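Local coordinates for protein endo-b-1,4-glucanase (Nasutitermes takasagoensis, PDB 1KS8) that probably hydrolyses internal beta-1,4-glucosidic linkages in cellulose, lichenin and cereal beta-D-glucans, as a calcium-binding glycosyl hydrolase of family 9, at residues H180-F185 with A220-A225; D101-A106 with A157-A162. One frame throughout, in Å; residues are numbered along the deposited sequence.

Contact 1: H180-F185 with A220-A225; sequences HARQLF and AWLYRA
The Phe185 ring is the one flat group that meets the other helix, and Leu222 CD1 comes to it obliquely, near the root of the ring rather than its far end: CD1 lies 3.6 Å from Phe185 CG. The same methyl presses harder still on the side-chain stem, with Leu222 CD1 only 3.3 Å from Phe185 CB, a tight apolar contact. Phe185 holds CG anti to its backbone nitrogen (chi1 175°), which swings the base of the ring, as well as CB, to within reach of CD1. The second branch serves the preceding helical turn, where Leu222 CD2 sits 3.9 Å from Ala181 CB. This methyl also reaches the aliphatic start of Arg182, at 4.2 Å from Arg182 CG; beyond CG the arginine runs extended, away from the leucine. Tyr231 of helix 229-241 touches both Arg182 and Leu222. With an alanine in place of Leu222, both methyl branches would be lost, and Ala181 and Phe185 would probably face a gap between the helices. No hydrogen bond joins the segments, and each of the close contacts between them is made by Leu222. Their axes run nearly antiparallel, at 151°, and approach to 10.8 Å. Side-chain packing between antiparallel neighbours of this kind belongs to the (alpha/alpha)6 fold of family 9, here joining helices 171-190 and 212-226.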
ATOM      1  N   HIS A 180       4.947 -14.954  13.334  1.00 11.77           N
ATOM      2  CA  HIS A 180       4.058 -15.136  12.195  1.00 11.36           C
ATOM      3  C   HIS A 180       4.794 -14.913  10.880  1.00 11.23           C
ATOM      4  O   HIS A 180       4.558 -15.625   9.905  1.00 12.19           O
ATOM      5  CB  HIS A 180       2.872 -14.178  12.303  1.00 11.15           C
ATOM      6  CG  HIS A 180       1.852 -14.599  13.313  1.00 11.86           C
ATOM      7  ND1 HIS A 180       0.911 -15.573  13.054  1.00 11.28           N
ATOM      8  CD2 HIS A 180       1.648 -14.210  14.594  1.00 12.00           C
ATOM      9  CE1 HIS A 180       0.173 -15.766  14.133  1.00 11.68           C
ATOM     10  NE2 HIS A 180       0.599 -14.952  15.082  1.00 12.46           N
ATOM     11  N   ALA A 181       5.690 -13.931  10.858  1.00 10.93           N
ATOM     12  CA  ALA A 181       6.458 -13.632   9.652  1.00 11.01           C
ATOM     13  C   ALA A 181       7.314 -14.825   9.236  1.00 10.60           C
ATOM     14  O   ALA A 181       7.352 -15.187   8.064  1.00 11.00           O
ATOM     15  CB  ALA A 181       7.340 -12.410   9.883  1.00 11.54           C
ATOM     16  N   ARG A 182       8.000 -15.435  10.198  1.00 11.18           N
ATOM     17  CA  ARG A 182       8.851 -16.586   9.901  1.00 11.74           C
ATOM     18  C   ARG A 182       8.054 -17.761   9.346  1.00 10.51           C
ATOM     19  O   ARG A 182       8.475 -18.414   8.390  1.00 11.36           O
ATOM     20  CB  ARG A 182       9.595 -17.041  11.158  1.00 14.78           C
ATOM     21  CG  ARG A 182      10.566 -16.021  11.723  1.00 17.46           C
ATOM     22  CD  ARG A 182      11.410 -16.644  12.826  1.00 23.07           C
ATOM     23  NE  ARG A 182      12.362 -15.695  13.398  1.00 27.33           N
ATOM     24  CZ  ARG A 182      13.327 -16.029  14.250  1.00 30.51           C
ATOM     25  NH1 ARG A 182      13.470 -17.291  14.630  1.00 32.65           N
ATOM     26  NH2 ARG A 182      14.148 -15.101  14.721  1.00 31.53           N
ATOM     27  N   GLN A 183       6.906 -18.032   9.956  1.00 10.76           N
ATOM     28  CA  GLN A 183       6.058 -19.135   9.529  1.00 10.47           C
ATOM     29  C   GLN A 183       5.479 -18.899   8.141  1.00  9.87           C
ATOM     30  O   GLN A 183       5.432 -19.818   7.325  1.00 11.12           O
ATOM     31  CB  GLN A 183       4.933 -19.349  10.543  1.00 11.40           C
ATOM     32  CG  GLN A 183       5.447 -19.593  11.954  1.00 13.50           C
ATOM     33  CD  GLN A 183       4.333 -19.723  12.968  1.00 15.85           C
ATOM     34  OE1 GLN A 183       3.307 -19.051  12.866  1.00 15.77           O
ATOM     35  NE2 GLN A 183       4.538 -20.575  13.966  1.00 16.20           N
ATOM     36  N   LEU A 184       5.042 -17.674   7.865  1.00  9.52           N
ATOM     37  CA  LEU A 184       4.484 -17.375   6.551  1.00  9.48           C
ATOM     38  C   LEU A 184       5.540 -17.450   5.458  1.00 10.34           C
ATOM     39  O   LEU A 184       5.237 -17.847   4.332  1.00 10.13           O
ATOM     40  CB  LEU A 184       3.802 -16.002   6.558  1.00  9.65           C
ATOM     41  CG  LEU A 184       2.404 -16.047   7.185  1.00 10.61           C
ATOM     42  CD1 LEU A 184       1.903 -14.638   7.449  1.00 10.44           C
ATOM     43  CD2 LEU A 184       1.456 -16.802   6.261  1.00 10.42           C
ATOM     44  N   PHE A 185       6.780 -17.085   5.777  1.00 10.49           N
ATOM     45  CA  PHE A 185       7.836 -17.174   4.777  1.00 11.05           C
ATOM     46  C   PHE A 185       8.092 -18.640   4.451  1.00 10.39           C
ATOM     47  O   PHE A 185       8.247 -19.004   3.289  1.00 11.22           O
ATOM     48  CB  PHE A 185       9.142 -16.551   5.262  1.00 11.33           C
ATOM     49  CG  PHE A 185      10.273 -16.729   4.290  1.00 13.06           C
ATOM     50  CD1 PHE A 185      10.279 -16.042   3.078  1.00 14.21           C
ATOM     51  CD2 PHE A 185      11.292 -17.641   4.546  1.00 14.82           C
ATOM     52  CE1 PHE A 185      11.280 -16.262   2.133  1.00 15.20           C
ATOM     53  CE2 PHE A 185      12.298 -17.869   3.609  1.00 15.49           C
ATOM     54  CZ  PHE A 185      12.290 -17.180   2.399  1.00 15.38           C
ATOM     55  N   ALA A 220      14.601 -10.879   2.474  1.00 10.28           N
ATOM     56  CA  ALA A 220      15.382  -9.693   2.802  1.00 11.09           C
ATOM     57  C   ALA A 220      14.834  -9.008   4.050  1.00 10.52           C
ATOM     58  O   ALA A 220      15.595  -8.621   4.936  1.00 10.75           O
ATOM     59  CB  ALA A 220      15.385  -8.725   1.625  1.00 11.21           C
ATOM     60  N   TRP A 221      13.515  -8.857   4.125  1.00 10.83           N
ATOM     61  CA  TRP A 221      12.908  -8.223   5.289  1.00 10.25           C
ATOM     62  C   TRP A 221      13.117  -9.046   6.554  1.00  9.83           C
ATOM     63  O   TRP A 221      13.351  -8.492   7.629  1.00 11.47           O
ATOM     64  CB  TRP A 221      11.414  -7.975   5.052  1.00  9.97           C
ATOM     65  CG  TRP A 221      11.164  -6.677   4.347  1.00  9.17           C
ATOM     66  CD1 TRP A 221      10.792  -6.500   3.044  1.00  9.19           C
ATOM     67  CD2 TRP A 221      11.330  -5.367   4.899  1.00  9.79           C
ATOM     68  NE1 TRP A 221      10.716  -5.156   2.750  1.00  9.26           N
ATOM     69  CE2 TRP A 221      11.043  -4.440   3.872  1.00  9.19           C
ATOM     70  CE3 TRP A 221      11.696  -4.887   6.165  1.00 10.13           C
ATOM     71  CZ2 TRP A 221      11.111  -3.057   4.072  1.00 10.05           C
ATOM     72  CZ3 TRP A 221      11.763  -3.512   6.363  1.00 10.03           C
ATOM     73  CH2 TRP A 221      11.472  -2.614   5.321  1.00  9.71           C
ATOM     74  N   LEU A 222      13.043 -10.367   6.430  1.00 11.49           N
ATOM     75  CA  LEU A 222      13.258 -11.227   7.586  1.00 11.72           C
ATOM     76  C   LEU A 222      14.695 -11.100   8.074  1.00 12.40           C
ATOM     77  O   LEU A 222      14.950 -11.125   9.274  1.00 12.42           O
ATOM     78  CB  LEU A 222      12.930 -12.680   7.244  1.00 11.85           C
ATOM     79  CG  LEU A 222      11.445 -13.006   7.431  1.00 13.12           C
ATOM     80  CD1 LEU A 222      11.121 -14.342   6.799  1.00 15.28           C
ATOM     81  CD2 LEU A 222      11.114 -13.003   8.920  1.00 12.84           C
ATOM     82  N   TYR A 223      15.636 -10.955   7.147  1.00 12.57           N
ATOM     83  CA  TYR A 223      17.028 -10.793   7.546  1.00 13.92           C
ATOM     84  C   TYR A 223      17.165  -9.490   8.328  1.00 13.66           C
ATOM     85  O   TYR A 223      17.799  -9.444   9.380  1.00 15.13           O
ATOM     86  CB  TYR A 223      17.950 -10.747   6.326  1.00 14.71           C
ATOM     87  CG  TYR A 223      19.372 -10.374   6.680  1.00 16.72           C
ATOM     88  CD1 TYR A 223      20.122 -11.160   7.556  1.00 17.44           C
ATOM     89  CD2 TYR A 223      19.961  -9.220   6.162  1.00 18.47           C
ATOM     90  CE1 TYR A 223      21.424 -10.806   7.907  1.00 19.50           C
ATOM     91  CE2 TYR A 223      21.263  -8.858   6.507  1.00 19.75           C
ATOM     92  CZ  TYR A 223      21.986  -9.655   7.380  1.00 20.52           C
ATOM     93  OH  TYR A 223      23.270  -9.298   7.728  1.00 22.59           O
ATOM     94  N   ARG A 224      16.560  -8.428   7.809  1.00 12.88           N
ATOM     95  CA  ARG A 224      16.628  -7.132   8.464  1.00 13.11           C
ATOM     96  C   ARG A 224      16.028  -7.166   9.867  1.00 13.30           C
ATOM     97  O   ARG A 224      16.530  -6.514  10.781  1.00 14.65           O
ATOM     98  CB  ARG A 224      15.899  -6.079   7.621  1.00 12.86           C
ATOM     99  CG  ARG A 224      16.029  -4.666   8.161  1.00 12.77           C
ATOM    100  CD  ARG A 224      15.350  -3.653   7.259  1.00 13.78           C
ATOM    101  NE  ARG A 224      15.724  -2.293   7.631  1.00 13.79           N
ATOM    102  CZ  ARG A 224      15.494  -1.224   6.879  1.00 13.69           C
ATOM    103  NH1 ARG A 224      14.883  -1.352   5.708  1.00 12.41           N
ATOM    104  NH2 ARG A 224      15.901  -0.029   7.288  1.00 13.66           N
ATOM    105  N   ALA A 225      14.958  -7.939  10.032  1.00 14.15           N
ATOM    106  CA  ALA A 225      14.262  -8.042  11.311  1.00 15.66           C
ATOM    107  C   ALA A 225      14.863  -9.022  12.316  1.00 16.22           C
ATOM    108  O   ALA A 225      14.559  -8.952  13.509  1.00 17.44           O
ATOM    109  CB  ALA A 225      12.802  -8.407  11.067  1.00 14.88           C
TER

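Contact 2: D101-A106 with A157-A162; sequences DYFIKA and AALAAA
Phe103 meets both Ala158 and Leu159, and this buried trio is the compact part of the contact. Ala158 CB approaches the ring obliquely, 4.0 Å from Phe103 CE2. Leu159 comes from another direction: its CD2 methyl lies at the ring edge, near the ring plane, and packs 4.1 Å from Phe103 CB. Phe103 has CG anti to the carbonyl carbon (chi1 -58°), a setting that sends the ring across to Ala158. Short alanine side chains dominate residues 157-162, so the aromatic ring and the leucine branch bridge most of the gap; the nearest CA atoms, those of Phe103 and Leu159, are 8.0 Å apart. Helices 89-106 and 149-165 are thus joined within the (alpha/alpha)6 fold, and helix 62-78 adds to the same packing through Ala69 against Phe103 and Thr70 against Ala158. Toward Ile104 the fit slackens. This partly exposed residue comes no nearer than 4.6 Å, from Ile104 CG1 to Leu159 CD2, and packs instead on Asn176 and His180 of helix 171-190. Farther round helix 89-106, the polar side chains are also partly exposed and turn to other partners: Asp101 forms a salt bridge with Lys97, while Lys105 pairs with Asp47 and hydrogen-bonds the carbonyl oxygen of Thr49.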
ATOM      1  N   ASP A 101      -2.588  -6.547  12.648  1.00  7.86           N
ATOM      2  CA  ASP A 101      -3.475  -7.232  13.585  1.00  8.51           C
ATOM      3  C   ASP A 101      -4.367  -8.162  12.769  1.00  8.56           C
ATOM      4  O   ASP A 101      -4.692  -9.272  13.195  1.00  9.57           O
ATOM      5  CB  ASP A 101      -4.364  -6.246  14.344  1.00  8.41           C
ATOM      6  CG  ASP A 101      -3.662  -5.604  15.518  1.00 10.74           C
ATOM      7  OD1 ASP A 101      -2.576  -6.084  15.906  1.00 11.89           O
ATOM      8  OD2 ASP A 101      -4.212  -4.624  16.061  1.00 12.56           O
ATOM      9  N   TYR A 102      -4.767  -7.694  11.591  1.00  6.97           N
ATOM     10  CA  TYR A 102      -5.615  -8.481  10.709  1.00  8.29           C
ATOM     11  C   TYR A 102      -4.842  -9.657  10.113  1.00  8.67           C
ATOM     12  O   TYR A 102      -5.357 -10.771  10.052  1.00  8.00           O
ATOM     13  CB  TYR A 102      -6.176  -7.595   9.592  1.00  7.16           C
ATOM     14  CG  TYR A 102      -6.911  -8.363   8.517  1.00  7.91           C
ATOM     15  CD1 TYR A 102      -8.152  -8.949   8.769  1.00  8.45           C
ATOM     16  CD2 TYR A 102      -6.351  -8.524   7.253  1.00  8.16           C
ATOM     17  CE1 TYR A 102      -8.819  -9.675   7.783  1.00  7.79           C
ATOM     18  CE2 TYR A 102      -7.006  -9.247   6.263  1.00  8.80           C
ATOM     19  CZ  TYR A 102      -8.237  -9.818   6.533  1.00  8.54           C
ATOM     20  OH  TYR A 102      -8.888 -10.527   5.552  1.00  9.94           O
ATOM     21  N   PHE A 103      -3.607  -9.423   9.674  1.00  7.12           N
ATOM     22  CA  PHE A 103      -2.822 -10.513   9.105  1.00  7.72           C
ATOM     23  C   PHE A 103      -2.650 -11.641  10.114  1.00  8.15           C
ATOM     24  O   PHE A 103      -2.630 -12.813   9.743  1.00  9.28           O
ATOM     25  CB  PHE A 103      -1.442 -10.025   8.651  1.00  7.67           C
ATOM     26  CG  PHE A 103      -1.487  -8.918   7.638  1.00  8.13           C
ATOM     27  CD1 PHE A 103      -2.529  -8.833   6.718  1.00  8.14           C
ATOM     28  CD2 PHE A 103      -0.471  -7.974   7.590  1.00  8.81           C
ATOM     29  CE1 PHE A 103      -2.555  -7.818   5.765  1.00  8.25           C
ATOM     30  CE2 PHE A 103      -0.487  -6.954   6.640  1.00  8.54           C
ATOM     31  CZ  PHE A 103      -1.534  -6.879   5.728  1.00  8.24           C
ATOM     32  N   ILE A 104      -2.512 -11.286  11.389  1.00  8.97           N
ATOM     33  CA  ILE A 104      -2.360 -12.295  12.431  1.00  9.38           C
ATOM     34  C   ILE A 104      -3.622 -13.160  12.500  1.00  9.86           C
ATOM     35  O   ILE A 104      -3.535 -14.381  12.628  1.00 11.15           O
ATOM     36  CB  ILE A 104      -2.074 -11.634  13.796  1.00  9.79           C
ATOM     37  CG1 ILE A 104      -0.636 -11.105  13.808  1.00 11.12           C
ATOM     38  CG2 ILE A 104      -2.283 -12.636  14.926  1.00 10.19           C
ATOM     39  CD1 ILE A 104      -0.298 -10.257  15.019  1.00 12.54           C
ATOM     40  N   LYS A 105      -4.789 -12.531  12.406  1.00  9.29           N
ATOM     41  CA  LYS A 105      -6.045 -13.275  12.432  1.00  8.47           C
ATOM     42  C   LYS A 105      -6.166 -14.155  11.192  1.00  8.63           C
ATOM     43  O   LYS A 105      -6.599 -15.303  11.274  1.00 10.38           O
ATOM     44  CB  LYS A 105      -7.247 -12.328  12.468  1.00  9.52           C
ATOM     45  CG  LYS A 105      -7.386 -11.505  13.732  1.00  9.55           C
ATOM     46  CD  LYS A 105      -8.681 -10.709  13.686  1.00  9.90           C
ATOM     47  CE  LYS A 105      -8.839  -9.827  14.910  1.00 10.58           C
ATOM     48  NZ  LYS A 105     -10.083  -9.009  14.849  1.00 11.62           N
ATOM     49  N   ALA A 106      -5.787 -13.606  10.040  1.00  8.98           N
ATOM     50  CA  ALA A 106      -5.870 -14.334   8.780  1.00  7.90           C
ATOM     51  C   ALA A 106      -4.934 -15.540   8.734  1.00  8.26           C
ATOM     52  O   ALA A 106      -5.143 -16.467   7.951  1.00  8.21           O
ATOM     53  CB  ALA A 106      -5.578 -13.388   7.614  1.00  8.69           C
ATOM     54  N   ALA A 157       6.685 -10.216   4.726  1.00  8.93           N
ATOM     55  CA  ALA A 157       7.494  -9.005   4.656  1.00  8.52           C
ATOM     56  C   ALA A 157       6.870  -7.901   5.504  1.00  7.72           C
ATOM     57  O   ALA A 157       7.565  -7.211   6.249  1.00  8.61           O
ATOM     58  CB  ALA A 157       7.620  -8.539   3.209  1.00  8.42           C
ATOM     59  N   ALA A 158       5.555  -7.740   5.390  1.00  8.73           N
ATOM     60  CA  ALA A 158       4.851  -6.716   6.152  1.00  7.73           C
ATOM     61  C   ALA A 158       5.003  -6.968   7.648  1.00  8.23           C
ATOM     62  O   ALA A 158       5.255  -6.044   8.423  1.00  9.11           O
ATOM     63  CB  ALA A 158       3.371  -6.698   5.770  1.00  8.49           C
ATOM     64  N   LEU A 159       4.854  -8.227   8.049  1.00  8.62           N
ATOM     65  CA  LEU A 159       4.972  -8.591   9.456  1.00  9.21           C
ATOM     66  C   LEU A 159       6.392  -8.374   9.971  1.00  9.22           C
ATOM     67  O   LEU A 159       6.588  -7.873  11.081  1.00  9.88           O
ATOM     68  CB  LEU A 159       4.543 -10.045   9.649  1.00  8.90           C
ATOM     69  CG  LEU A 159       3.052 -10.298   9.402  1.00  9.69           C
ATOM     70  CD1 LEU A 159       2.800 -11.794   9.294  1.00 17.30           C
ATOM     71  CD2 LEU A 159       2.230  -9.694  10.527  1.00 11.07           C
ATOM     72  N   ALA A 160       7.381  -8.735   9.159  1.00  9.27           N
ATOM     73  CA  ALA A 160       8.774  -8.561   9.550  1.00  9.17           C
ATOM     74  C   ALA A 160       9.098  -7.075   9.664  1.00  9.30           C
ATOM     75  O   ALA A 160       9.743  -6.641  10.617  1.00 10.37           O
ATOM     76  CB  ALA A 160       9.696  -9.228   8.533  1.00  9.32           C
ATOM     77  N   ALA A 161       8.641  -6.289   8.694  1.00  8.60           N
ATOM     78  CA  ALA A 161       8.885  -4.852   8.725  1.00  9.24           C
ATOM     79  C   ALA A 161       8.213  -4.261   9.963  1.00  9.14           C
ATOM     80  O   ALA A 161       8.799  -3.437  10.668  1.00  9.82           O
ATOM     81  CB  ALA A 161       8.340  -4.197   7.460  1.00  9.50           C
ATOM     82  N   ALA A 162       6.984  -4.691  10.231  1.00  9.56           N
ATOM     83  CA  ALA A 162       6.260  -4.196  11.394  1.00 10.08           C
ATOM     84  C   ALA A 162       6.966  -4.579  12.694  1.00 10.56           C
ATOM     85  O   ALA A 162       6.954  -3.812  13.656  1.00 10.11           O
ATOM     86  CB  ALA A 162       4.832  -4.733  11.393  1.00  9.55           C
TER

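From the N terminus, contact 2 comes first: segment 101-106 of helix 89-106 meets segment 157-162 of helix 149-165 after 50 intervening residues, including strands 113-117 and 139-142. It closes before contact 1 opens, so the two loops stand in series, neither nested nor crossed. On helix 171-190, segment 180-185 pairs with segment 220-225; the 34 residues between them include Asp210 and, on the early turns of helix 212-226, Asp213 and Glu214, which bind calcium in this protein though none is bound in this model. The centres of contact 1 and contact 2 lie about 10 Å apart. Leu184 CD1 packs 3.5 Å from Leu159 CD1, and Trp221 lies against Ala161, so helix 149-165 touches both helices of contact 1.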